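Local coordinates for butyrophilin subfamily 1 member A1 (Bos taurus, PDB 4HH8), which probably helps secrete milk-fat droplets and probably inhibits T-cell proliferation, metabolism and cytokine secretion, this part being its two extracellular immunoglobulin domains, at residues 36-39 / 43-46; 48-53 / 70-75; 98-103 / 125-130; 136-141 / 146-151; 203-208 / 212-217. The protein carries 1 engineered substitution. One frame throughout, in Å; residues are numbered along the deposited sequence.

Contact 1: 36-39 / 43-46; sequences CRLS and SAKG
Leu-38 and Ala-44 face each other across the end of a strand and the loop that leaves it, in the membrane-distal V-set immunoglobulin domain. Segment 36-39 is the last part of strand B, and 43-46 belongs to the B-C loop, which corresponds to the CDR1 loop of an antibody variable domain. The CA-CB bonds of both residues point across the gap, yet their CA atoms stay 7.4 Å apart, so only the far end of the leucine arrives. Its CG stands anti to the carbonyl carbon (chi1 -75°), and the second torsion carries CD1 straight on, anti to CA (chi2 -176°). CD1 is therefore the leading methyl and meets Ala-44 CB at 4.0 Å. The other branch is turned aside, with CD2 5.6 Å from the Ala-44 CB. CD1 also brushes the loop backbone, 4.1 Å from Ser-43 O, a plain van der Waals contact that bonds nothing. Phe-112 of strand F touches both partners, as well as Cys-36, whose SG forms the domain's B-F disulfide with Cys-110. The leucine further packs on Phe-15, Val-17 and Met-47, while backbone bonds tie Leu-38 to Gly-91 and Ala-44 to Ile-88. The pair is thus a buried apolar patch at the end of the sandwich, where the loop folds back over its own strand. Just outside it the chain turns at the surface through an ST turn: Ser-43 OG accepts the backbone N-H of Lys-45, with OG 3.0 Å from N.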
# COMPACT_ATOMS: atom_id res chain seq x y z
N CYS A 36 -11.68 7.23 12.40
CA CYS A 36 -12.91 7.92 12.06
C CYS A 36 -13.34 8.62 13.34
O CYS A 36 -13.01 8.17 14.45
CB CYS A 36 -14.00 6.96 11.61
SG CYS A 36 -13.78 6.29 9.98
N ARG A 37 -14.06 9.73 13.20
CA ARG A 37 -14.48 10.51 14.37
C ARG A 37 -15.90 11.01 14.22
O ARG A 37 -16.39 11.19 13.10
CB ARG A 37 -13.50 11.66 14.69
CG ARG A 37 -13.27 12.64 13.54
CD ARG A 37 -12.67 14.01 13.95
NE ARG A 37 -12.85 14.97 12.84
CZ ARG A 37 -12.14 16.10 12.64
NH1 ARG A 37 -11.16 16.46 13.48
NH2 ARG A 37 -12.42 16.86 11.59
N LEU A 38 -16.54 11.22 15.36
CA LEU A 38 -17.84 11.85 15.40
C LEU A 38 -17.73 13.34 15.19
O LEU A 38 -16.74 13.95 15.60
CB LEU A 38 -18.52 11.57 16.75
CG LEU A 38 -19.07 10.15 16.92
CD1 LEU A 38 -19.81 9.99 18.26
CD2 LEU A 38 -19.98 9.71 15.76
N SER A 39 -18.75 13.92 14.54
CA SER A 39 -19.02 15.36 14.53
C SER A 39 -20.45 15.56 15.02
O SER A 39 -21.39 15.02 14.42
CB SER A 39 -18.92 15.97 13.12
OG SER A 39 -18.75 17.39 13.21
N SER A 43 -18.59 12.01 23.13
CA SER A 43 -18.10 10.67 23.45
C SER A 43 -18.69 9.58 22.58
O SER A 43 -19.88 9.58 22.31
CB SER A 43 -18.40 10.28 24.89
OG SER A 43 -17.93 8.95 25.10
N ALA A 44 -17.84 8.67 22.13
CA ALA A 44 -18.31 7.49 21.40
C ALA A 44 -18.33 6.22 22.30
O ALA A 44 -18.66 5.14 21.79
CB ALA A 44 -17.47 7.26 20.11
N LYS A 45 -17.98 6.34 23.59
CA LYS A 45 -17.95 5.18 24.54
C LYS A 45 -19.29 4.47 24.60
O LYS A 45 -20.30 5.12 24.85
CB LYS A 45 -17.60 5.61 25.98
CG LYS A 45 -16.15 6.03 26.18
CD LYS A 45 -15.78 6.13 27.66
CE LYS A 45 -14.64 7.13 27.86
NZ LYS A 45 -14.64 7.70 29.25
N GLY A 46 -19.31 3.16 24.36
CA GLY A 46 -20.57 2.38 24.47
C GLY A 46 -21.38 2.27 23.19
O GLY A 46 -22.41 1.60 23.16

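Contact 2: 48-53 / 70-75; sequences ELRWFR and EGEEMA
Met-74, modelled as selenomethionine, reaches from the loop after the short C'' strand toward Arg-53, just past the end of strand C in the V-set domain. Its CB is directed at the 48-53 segment, and CG stands anti to the carbonyl carbon (chi1 -72°). From CG the chain runs on nearly extended to SE, then bends at the third torsion (chi3 -113°). That bend lays CE against the backbone just beyond the strand, 4.2 Å from Arg-53 N. The same methyl is 4.6 Å from Arg-53 CB, and Val-60 adds an apolar neighbour to the side chain. The Arg-53 guanidinium is held by Ser-103 O, through NH2. Within the strand, Arg-50 and Glu-72 approach with opposite charges, but Arg-50 NH2 and Glu-72 OE1 are 4.3 Å apart, too far for a salt bridge. Both have other partners. Glu-48 OE2 lies in plane at the edge of the Arg-50 guanidinium, in long, weak bonds, 3.4 Å from Arg-50 NE. Loop and strand are therefore joined loosely, by one methyl contact and probably a modest electrostatic attraction, while the stronger polar bonds of Arg-50, Arg-53 and Glu-72 go to Val-56, Ser-103 and Arg-64, outside both segments.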
# COMPACT_ATOMS: atom_id res chain seq x y z
N GLU A 48 -22.01 1.21 19.14
CA GLU A 48 -21.55 0.19 18.24
C GLU A 48 -20.61 0.83 17.23
O GLU A 48 -21.00 1.74 16.50
CB GLU A 48 -22.72 -0.50 17.51
CG GLU A 48 -22.25 -1.49 16.41
CD GLU A 48 -23.41 -2.08 15.59
OE1 GLU A 48 -24.45 -2.41 16.20
OE2 GLU A 48 -23.28 -2.24 14.35
N LEU A 49 -19.37 0.34 17.24
CA LEU A 49 -18.29 0.72 16.31
C LEU A 49 -18.01 -0.45 15.39
O LEU A 49 -17.59 -1.50 15.86
CB LEU A 49 -17.01 1.05 17.09
CG LEU A 49 -17.17 2.06 18.25
CD1 LEU A 49 -15.91 2.18 19.07
CD2 LEU A 49 -17.65 3.46 17.79
N ARG A 50 -18.25 -0.30 14.09
CA ARG A 50 -18.06 -1.39 13.13
C ARG A 50 -17.17 -0.94 11.97
O ARG A 50 -17.49 0.04 11.31
CB ARG A 50 -19.40 -1.86 12.56
CG ARG A 50 -19.28 -3.03 11.58
CD ARG A 50 -20.61 -3.36 10.85
NE ARG A 50 -21.60 -3.84 11.81
CZ ARG A 50 -21.87 -5.12 12.08
NH1 ARG A 50 -21.24 -6.11 11.45
NH2 ARG A 50 -22.78 -5.40 13.01
N TRP A 51 -16.07 -1.62 11.73
CA TRP A 51 -15.34 -1.39 10.48
C TRP A 51 -15.59 -2.59 9.58
O TRP A 51 -15.61 -3.73 10.04
CB TRP A 51 -13.84 -1.24 10.75
CG TRP A 51 -13.39 0.13 11.05
CD1 TRP A 51 -12.66 0.94 10.25
CD2 TRP A 51 -13.59 0.86 12.27
NE1 TRP A 51 -12.39 2.12 10.88
CE2 TRP A 51 -12.94 2.10 12.12
CE3 TRP A 51 -14.19 0.54 13.50
CZ2 TRP A 51 -12.93 3.06 13.13
CZ3 TRP A 51 -14.17 1.50 14.51
CH2 TRP A 51 -13.54 2.76 14.31
N PHE A 52 -15.83 -2.33 8.30
CA PHE A 52 -16.08 -3.42 7.37
C PHE A 52 -15.59 -3.06 5.98
O PHE A 52 -15.26 -1.90 5.70
CB PHE A 52 -17.57 -3.84 7.37
CG PHE A 52 -18.52 -2.77 6.87
CD1 PHE A 52 -18.94 -2.77 5.54
CD2 PHE A 52 -19.02 -1.80 7.73
CE1 PHE A 52 -19.82 -1.82 5.06
CE2 PHE A 52 -19.92 -0.84 7.28
CZ PHE A 52 -20.33 -0.86 5.92
N ARG A 53 -15.55 -4.06 5.11
CA ARG A 53 -15.11 -3.83 3.75
C ARG A 53 -16.29 -3.90 2.80
O ARG A 53 -17.00 -2.91 2.60
CB ARG A 53 -13.99 -4.79 3.41
CG ARG A 53 -12.68 -4.34 4.05
CD ARG A 53 -11.53 -5.21 3.76
NE ARG A 53 -10.91 -4.89 2.49
CZ ARG A 53 -9.79 -5.47 2.07
NH1 ARG A 53 -9.21 -6.40 2.82
NH2 ARG A 53 -9.27 -5.17 0.89
N GLU A 70 -15.62 -10.78 18.76
CA GLU A 70 -14.76 -11.57 17.84
C GLU A 70 -15.50 -12.50 16.87
O GLU A 70 -15.06 -12.70 15.73
CB GLU A 70 -13.71 -12.37 18.61
CG GLU A 70 -12.66 -11.53 19.32
CD GLU A 70 -11.50 -12.36 19.87
OE1 GLU A 70 -10.42 -12.37 19.22
OE2 GLU A 70 -11.67 -13.01 20.94
N GLY A 71 -16.60 -13.10 17.33
CA GLY A 71 -17.35 -14.02 16.51
C GLY A 71 -18.13 -13.38 15.37
O GLY A 71 -18.71 -14.08 14.53
N GLU A 72 -18.16 -12.05 15.34
CA GLU A 72 -18.83 -11.32 14.28
C GLU A 72 -17.79 -10.67 13.34
O GLU A 72 -18.15 -9.91 12.44
CB GLU A 72 -19.74 -10.25 14.88
CG GLU A 72 -20.82 -10.78 15.83
CD GLU A 72 -22.02 -9.85 15.92
OE1 GLU A 72 -22.47 -9.32 14.87
OE2 GLU A 72 -22.49 -9.65 17.05
N GLU A 73 -16.51 -10.96 13.58
CA GLU A 73 -15.39 -10.47 12.77
C GLU A 73 -14.91 -11.52 11.77
O GLU A 73 -14.83 -12.72 12.10
CB GLU A 73 -14.23 -10.08 13.69
CG GLU A 73 -14.61 -8.97 14.67
CD GLU A 73 -13.48 -8.53 15.58
OE1 GLU A 73 -12.55 -9.31 15.83
OE2 GLU A 73 -13.51 -7.37 16.07
N MSE A 74 -14.60 -11.10 10.55
CA MSE A 74 -13.94 -11.96 9.56
C MSE A 74 -12.79 -12.69 10.20
O MSE A 74 -12.02 -12.09 10.98
CB MSE A 74 -13.41 -11.17 8.38
CG MSE A 74 -14.47 -10.64 7.44
SE MSE A 74 -13.74 -9.27 6.21
CE MSE A 74 -14.66 -7.74 6.83
N ALA A 75 -12.66 -13.98 9.87
CA ALA A 75 -11.61 -14.85 10.44
C ALA A 75 -10.18 -14.40 10.11
O ALA A 75 -9.27 -14.57 10.92
CB ALA A 75 -11.82 -16.32 10.05

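Contact 3: 98-103 / 125-130; sequences QEVKAS and LKVAAL
Val-100, in the E-F loop of the V-set domain, meets Val-127, near the end of strand G, and apolar contact carries most of the interface. The two side chains reach toward each other tip to tip. Val-100 holds CG1 anti to its own N (chi1 157°), which sets that methyl between both branches of its partner. The approach is tight: Val-100 CG1 is 3.4 Å from Val-127 CG2, closer than ordinary van der Waals contact, and 3.6 Å from Val-127 CG1. Ala-32 of strand B and Val-28 extend the apolar setting, touching Val-100 and Val-127 respectively.

The second kind of contact is between methyls and loop backbone. Val-127 CG2 lies 3.7 Å from Lys-101 O, and Val-127 CG1 lies 4.3 Å from Ala-102 N.

Polar bonding runs to neighbours of the pair. Val-127 N donates to Asp-105 OD1, Lys-101 N to Asp-104 OD2, and the backbone of Val-100 is bonded to Gly-29 and Glu-30. Ala-102 touches Tyr-156 of the second immunoglobulin domain, which places the loop at the interdomain junction. With methyls as the meeting groups, loop and strand are held together here by shape and burial, while the polar bonds around them fix the backbone.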
# COMPACT_ATOMS: atom_id res chain seq x y z
N GLN A 98 -2.86 -5.04 12.45
CA GLN A 98 -1.46 -5.43 12.59
C GLN A 98 -1.00 -6.22 11.41
O GLN A 98 -1.80 -6.91 10.76
CB GLN A 98 -1.26 -6.28 13.84
CG GLN A 98 -1.49 -5.49 15.11
CD GLN A 98 -1.26 -6.33 16.35
OE1 GLN A 98 -1.50 -7.55 16.35
NE2 GLN A 98 -0.81 -5.67 17.41
N GLU A 99 0.30 -6.11 11.14
CA GLU A 99 0.95 -6.88 10.09
C GLU A 99 0.22 -6.75 8.76
O GLU A 99 -0.31 -7.75 8.20
CB GLU A 99 1.13 -8.33 10.53
CG GLU A 99 2.58 -8.58 11.02
CD GLU A 99 2.66 -9.18 12.43
OE1 GLU A 99 2.40 -10.40 12.57
OE2 GLU A 99 3.00 -8.43 13.40
N VAL A 100 0.18 -5.51 8.25
CA VAL A 100 -0.53 -5.20 7.01
C VAL A 100 0.02 -6.03 5.85
O VAL A 100 1.22 -6.20 5.72
CB VAL A 100 -0.48 -3.69 6.71
CG1 VAL A 100 -0.68 -3.41 5.21
CG2 VAL A 100 -1.51 -3.00 7.56
N LYS A 101 -0.88 -6.61 5.05
CA LYS A 101 -0.50 -7.22 3.77
C LYS A 101 -1.16 -6.55 2.58
O LYS A 101 -2.11 -5.77 2.73
CB LYS A 101 -0.75 -8.74 3.72
CG LYS A 101 -1.86 -9.34 4.55
CD LYS A 101 -1.50 -10.86 4.80
CE LYS A 101 -2.38 -11.54 5.82
NZ LYS A 101 -3.78 -11.83 5.32
N ALA A 102 -0.67 -6.88 1.39
CA ALA A 102 -1.22 -6.39 0.12
C ALA A 102 -2.74 -6.56 -0.03
O ALA A 102 -3.43 -5.66 -0.52
CB ALA A 102 -0.50 -7.06 -1.06
N SER A 103 -3.28 -7.69 0.40
CA SER A 103 -4.74 -7.93 0.38
C SER A 103 -5.57 -6.99 1.27
O SER A 103 -6.78 -6.85 1.07
CB SER A 103 -5.03 -9.37 0.79
OG SER A 103 -4.37 -9.64 2.02
N LEU A 125 -7.40 2.50 2.87
CA LEU A 125 -6.06 2.02 3.20
C LEU A 125 -5.24 1.84 1.93
O LEU A 125 -5.67 1.17 1.00
CB LEU A 125 -6.13 0.71 3.97
CG LEU A 125 -4.75 0.23 4.41
CD1 LEU A 125 -4.06 1.28 5.28
CD2 LEU A 125 -4.85 -1.10 5.11
N LYS A 126 -4.08 2.46 1.86
CA LYS A 126 -3.18 2.25 0.72
C LYS A 126 -1.96 1.54 1.20
O LYS A 126 -1.22 2.11 1.96
CB LYS A 126 -2.73 3.59 0.11
CG LYS A 126 -3.80 4.33 -0.70
CD LYS A 126 -4.07 3.66 -2.01
CE LYS A 126 -4.79 4.59 -2.92
NZ LYS A 126 -4.98 3.85 -4.17
N VAL A 127 -1.70 0.33 0.71
CA VAL A 127 -0.58 -0.46 1.18
C VAL A 127 0.57 -0.34 0.20
O VAL A 127 0.34 -0.25 -1.00
CB VAL A 127 -0.93 -1.96 1.39
CG1 VAL A 127 0.30 -2.69 1.85
CG2 VAL A 127 -2.13 -2.13 2.36
N ALA A 128 1.79 -0.33 0.72
CA ALA A 128 2.97 -0.21 -0.08
C ALA A 128 4.07 -1.15 0.41
O ALA A 128 4.17 -1.43 1.60
CB ALA A 128 3.47 1.23 -0.07
N ALA A 129 4.87 -1.66 -0.51
CA ALA A 129 6.09 -2.35 -0.12
C ALA A 129 7.14 -1.85 -1.03
O ALA A 129 6.91 -1.64 -2.22
CB ALA A 129 5.95 -3.84 -0.26
N LEU A 130 8.32 -1.71 -0.46
CA LEU A 130 9.48 -1.32 -1.18
C LEU A 130 10.31 -2.56 -1.43
O LEU A 130 10.56 -3.31 -0.50
CB LEU A 130 10.22 -0.41 -0.25
CG LEU A 130 11.33 0.42 -0.80
CD1 LEU A 130 10.74 1.57 -1.62
CD2 LEU A 130 11.78 0.86 0.55

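Contact 4: 136-141 / 146-151; sequences ISMKVQ and IQLECT
Ser-137 with Glu-149 and Lys-139 with Gln-147 are the hydrogen-bonded pairs of a regular antiparallel ladder, each closed by two N-H...O bonds. Ser-137 N lies 2.9 Å from Glu-149 O. The bond from Lys-139 N to Gln-147 O is 3.1 Å long. The non-hydrogen-bonded pairs between and beyond them, Ile-136/Cys-150, Met-138/Leu-148 and Val-140/Ile-146, share one face. Selenomethionine Met-138 and Leu-148 lie side by side and point the same way, with Met-138 CG 3.6 Å from Leu-148 CD2. Bends at chi2 and chi3 swing the selenium across Ile-146, where Met-138 SE comes to 4.2 Å from Ile-146 CG2. Ile-136 slants over its diagonal neighbour, CG2 meeting Leu-148 CB at 3.9 Å, while its CG1 touches Cys-150 CB at 4.1 Å. This is the A-B hairpin of the second, membrane-proximal immunoglobulin domain, and the apolar face looks into the sandwich. There Cys-150 SG forms the disulfide with Cys-204 of strand F, and Trp-163 of strand C packs on both Leu-148 and Cys-150. On the other, polar face, the amide of Gln-147 leans back over strand A, OE1 lying 3.8 Å from Lys-139 CB. Lys-139 runs out extended, leaving its NZ 6.6 Å from Glu-149 OE1.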
# COMPACT_ATOMS: atom_id res chain seq x y z
N ILE A 136 21.15 -5.12 -12.77
CA ILE A 136 21.22 -5.15 -14.22
C ILE A 136 22.10 -6.28 -14.75
O ILE A 136 23.26 -6.39 -14.40
CB ILE A 136 21.68 -3.77 -14.82
CG1 ILE A 136 20.64 -2.68 -14.55
CG2 ILE A 136 21.86 -3.90 -16.30
CD1 ILE A 136 21.17 -1.22 -14.83
N SER A 137 21.51 -7.11 -15.60
CA SER A 137 22.20 -8.10 -16.42
C SER A 137 22.59 -7.49 -17.74
O SER A 137 21.75 -6.87 -18.38
CB SER A 137 21.24 -9.23 -16.78
OG SER A 137 21.34 -10.27 -15.87
N MSE A 138 23.82 -7.75 -18.16
CA MSE A 138 24.32 -7.32 -19.45
C MSE A 138 24.52 -8.54 -20.33
O MSE A 138 25.07 -9.55 -19.89
CB MSE A 138 25.70 -6.70 -19.28
CG MSE A 138 25.78 -5.30 -18.77
SE MSE A 138 27.00 -4.28 -19.93
CE MSE A 138 28.54 -5.51 -19.91
N LYS A 139 24.09 -8.45 -21.58
CA LYS A 139 24.36 -9.49 -22.56
C LYS A 139 24.67 -8.87 -23.91
O LYS A 139 23.81 -8.23 -24.52
CB LYS A 139 23.18 -10.45 -22.67
CG LYS A 139 23.18 -11.54 -21.60
CD LYS A 139 21.83 -12.26 -21.51
CE LYS A 139 21.85 -13.40 -20.48
NZ LYS A 139 20.57 -14.19 -20.53
N VAL A 140 25.91 -9.04 -24.35
CA VAL A 140 26.31 -8.59 -25.69
C VAL A 140 25.94 -9.67 -26.68
O VAL A 140 26.41 -10.80 -26.56
CB VAL A 140 27.82 -8.26 -25.81
CG1 VAL A 140 28.09 -7.47 -27.09
CG2 VAL A 140 28.30 -7.47 -24.59
N GLN A 141 25.06 -9.35 -27.63
CA GLN A 141 24.69 -10.32 -28.65
C GLN A 141 25.02 -9.83 -30.06
O GLN A 141 26.05 -9.15 -30.26
CB GLN A 141 23.23 -10.77 -28.51
CG GLN A 141 23.08 -12.30 -28.54
CD GLN A 141 22.11 -12.81 -29.60
OE1 GLN A 141 21.61 -12.05 -30.44
NE2 GLN A 141 21.84 -14.12 -29.56
N ILE A 146 23.98 -4.11 -27.25
CA ILE A 146 23.88 -4.51 -25.83
C ILE A 146 22.41 -4.54 -25.30
O ILE A 146 21.68 -3.55 -25.42
CB ILE A 146 24.74 -3.57 -24.92
CG1 ILE A 146 26.09 -3.26 -25.59
CG2 ILE A 146 24.90 -4.14 -23.51
CD1 ILE A 146 27.23 -2.94 -24.64
N GLN A 147 22.02 -5.67 -24.73
CA GLN A 147 20.71 -5.84 -24.10
C GLN A 147 20.88 -5.81 -22.59
O GLN A 147 21.67 -6.57 -22.04
CB GLN A 147 20.07 -7.18 -24.48
CG GLN A 147 20.10 -7.55 -25.97
CD GLN A 147 20.09 -9.07 -26.21
OE1 GLN A 147 20.66 -9.85 -25.44
NE2 GLN A 147 19.44 -9.48 -27.30
N LEU A 148 20.14 -4.94 -21.92
CA LEU A 148 20.19 -4.90 -20.47
C LEU A 148 18.87 -5.39 -19.91
O LEU A 148 17.81 -5.06 -20.44
CB LEU A 148 20.46 -3.48 -19.96
CG LEU A 148 21.70 -2.72 -20.47
CD1 LEU A 148 21.71 -1.34 -19.85
CD2 LEU A 148 23.08 -3.45 -20.15
N GLU A 149 18.93 -6.13 -18.81
CA GLU A 149 17.73 -6.51 -18.11
C GLU A 149 17.80 -6.08 -16.68
O GLU A 149 18.71 -6.44 -15.99
CB GLU A 149 17.47 -8.00 -18.18
CG GLU A 149 16.13 -8.33 -17.54
CD GLU A 149 15.81 -9.81 -17.47
OE1 GLU A 149 16.52 -10.58 -16.78
OE2 GLU A 149 14.81 -10.20 -18.12
N CYS A 150 16.82 -5.30 -16.24
CA CYS A 150 16.81 -4.81 -14.86
C CYS A 150 15.72 -5.53 -14.10
O CYS A 150 14.57 -5.67 -14.55
CB CYS A 150 16.59 -3.30 -14.82
SG CYS A 150 16.52 -2.56 -13.17
N THR A 151 16.08 -5.96 -12.91
CA THR A 151 15.29 -6.91 -12.17
C THR A 151 15.17 -6.45 -10.71
O THR A 151 16.09 -5.87 -10.18
CB THR A 151 15.99 -8.26 -12.36
OG1 THR A 151 15.32 -8.99 -13.42
CG2 THR A 151 16.05 -9.01 -11.11

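Contact 5: 203-208 / 212-217; sequences SCAIRN and GQEKEV. Engineered in segment 203-208: Ala-205 (natural residue Cys).
Arg-207 sets CG opposite its backbone N (chi1 -177°) and stays extended to NE, while Glu-214 on the adjacent strand tucks CG between N and carbonyl carbon (chi1 68°); the two chains slant across each other and their charged ends meet. Arg-207 NH1 donates to Glu-214 OE2 at 2.7 Å in a salt bridge, a short but bent bond. The planes of the two groups stand 82° apart, and the oxygen is met on its anti side, somewhat out of the carboxylate plane. The hairpin turn lies over one face of the guanidinium, with Gly-212 CA 3.5 Å from Arg-207 NH2. This is the antiparallel F-G hairpin of the second immunoglobulin domain. Backbone bonds pair Cys-204 with Val-217 and Ile-206 with Lys-215, with Ile-206 N 2.8 Å from Lys-215 O. At the turn, Gly-212 and Gln-213 both face Asn-208 in a G1 beta bulge: Asn-208 O takes Gln-213 N at 3.2 Å and, weakly, Gly-212 N, while Asn-208 N donates back to Gln-213 O at 2.8 Å. Asn-208 ND2 bonds Ala-129 O near the domain junction. On the face shared with Arg-207 and Glu-214, the engineered Ala-205 puts CB 3.9 Å from Glu-214 OE1. The other face carries Val-217, whose CG1 packs on Cys-204 CB at 4.1 Å, and Lys-215, whose NZ goes to Gly-131 O and Asp-133.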
# COMPACT_ATOMS: atom_id res chain seq x y z
N SER A 203 21.69 3.90 -15.89
CA SER A 203 21.05 3.49 -14.66
C SER A 203 19.58 3.05 -14.84
O SER A 203 18.90 3.42 -15.81
CB SER A 203 21.18 4.58 -13.60
OG SER A 203 20.22 5.57 -13.84
N CYS A 204 19.10 2.24 -13.89
CA CYS A 204 17.75 1.75 -13.86
C CYS A 204 17.23 2.16 -12.50
O CYS A 204 17.88 1.88 -11.51
CB CYS A 204 17.74 0.22 -14.00
SG CYS A 204 16.08 -0.55 -13.69
N ALA A 205 16.08 2.82 -12.44
CA ALA A 205 15.48 3.17 -11.17
C ALA A 205 14.16 2.48 -11.07
O ALA A 205 13.39 2.48 -12.03
CB ALA A 205 15.29 4.70 -11.02
N ILE A 206 13.88 1.89 -9.91
CA ILE A 206 12.60 1.33 -9.66
C ILE A 206 11.95 2.20 -8.60
O ILE A 206 12.50 2.38 -7.53
CB ILE A 206 12.70 -0.15 -9.08
CG1 ILE A 206 13.62 -1.06 -9.92
CG2 ILE A 206 11.35 -0.74 -8.95
CD1 ILE A 206 13.19 -1.30 -11.34
N ARG A 207 10.74 2.68 -8.85
CA ARG A 207 10.16 3.60 -7.90
C ARG A 207 8.81 3.16 -7.43
O ARG A 207 7.96 2.84 -8.24
CB ARG A 207 10.05 4.98 -8.59
CG ARG A 207 9.53 6.09 -7.69
CD ARG A 207 9.58 7.43 -8.42
NE ARG A 207 9.03 8.52 -7.63
CZ ARG A 207 9.72 9.24 -6.76
NH1 ARG A 207 11.01 8.97 -6.53
NH2 ARG A 207 9.12 10.22 -6.11
N ASN A 208 8.59 3.19 -6.13
CA ASN A 208 7.25 3.08 -5.58
C ASN A 208 6.62 4.48 -5.55
O ASN A 208 6.96 5.30 -4.69
CB ASN A 208 7.33 2.46 -4.20
CG ASN A 208 6.00 2.10 -3.63
OD1 ASN A 208 5.10 2.91 -3.63
ND2 ASN A 208 5.86 0.85 -3.10
N GLY A 212 6.69 7.50 -2.91
CA GLY A 212 7.63 8.48 -3.45
C GLY A 212 9.06 8.09 -3.08
O GLY A 212 9.87 8.94 -2.65
N GLN A 213 9.37 6.79 -3.22
CA GLN A 213 10.70 6.26 -2.90
C GLN A 213 11.22 5.36 -4.03
O GLN A 213 10.47 4.54 -4.58
CB GLN A 213 10.69 5.47 -1.59
CG GLN A 213 10.25 6.26 -0.33
CD GLN A 213 10.23 5.39 0.92
OE1 GLN A 213 10.49 4.20 0.86
NE2 GLN A 213 9.91 6.00 2.07
N GLU A 214 12.50 5.47 -4.35
CA GLU A 214 13.07 4.65 -5.38
C GLU A 214 14.43 4.12 -5.01
O GLU A 214 15.08 4.67 -4.10
CB GLU A 214 13.18 5.43 -6.68
CG GLU A 214 14.19 6.56 -6.66
CD GLU A 214 14.04 7.49 -7.87
OE1 GLU A 214 15.03 7.72 -8.57
OE2 GLU A 214 12.91 7.97 -8.13
N LYS A 215 14.85 3.10 -5.76
CA LYS A 215 16.22 2.58 -5.70
C LYS A 215 16.72 2.50 -7.10
O LYS A 215 15.93 2.36 -8.03
CB LYS A 215 16.31 1.20 -5.06
CG LYS A 215 15.85 1.14 -3.63
CD LYS A 215 16.00 -0.29 -3.13
CE LYS A 215 15.49 -0.48 -1.71
NZ LYS A 215 15.84 -1.85 -1.26
N GLU A 216 18.04 2.63 -7.26
CA GLU A 216 18.61 2.58 -8.59
C GLU A 216 19.90 1.80 -8.61
O GLU A 216 20.50 1.51 -7.56
CB GLU A 216 18.84 3.98 -9.18
CG GLU A 216 20.15 4.60 -8.79
CD GLU A 216 20.27 6.02 -9.29
OE1 GLU A 216 19.36 6.83 -9.00
OE2 GLU A 216 21.29 6.32 -9.93
N VAL A 217 20.29 1.42 -9.82
CA VAL A 217 21.51 0.70 -10.02
C VAL A 217 22.10 1.22 -11.32
O VAL A 217 21.39 1.46 -12.30
CB VAL A 217 21.28 -0.85 -10.04
CG1 VAL A 217 20.43 -1.27 -11.25
CG2 VAL A 217 22.62 -1.60 -9.99

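How the contacts relate
Contacts 1, 2 and 3 belong to the V-set domain, contacts 4 and 5 to the second immunoglobulin domain. Contact 1 is buried and apolar; contact 2 is a sparse surface meeting of a selenomethionine methyl and two opposite charges that do not pair. Contacts 3, 4 and 5 are partly buried: contact 3 joins methyls beside the domain junction, while contacts 4 and 5 are hairpins held by regular backbone bonding, their apolar faces turned inward and polar side chains on their outer faces. Contacts 4 and 5 lie in opposing sheets with centres about 17 Å apart; beyond the disulfide, Ile-136 CG1 packs on Val-217 CG1 at 3.6 Å. Contacts 3 and 5 touch across the junction, where Leu-130 CD2 meets Gln-213 OE1 at 3.6 Å.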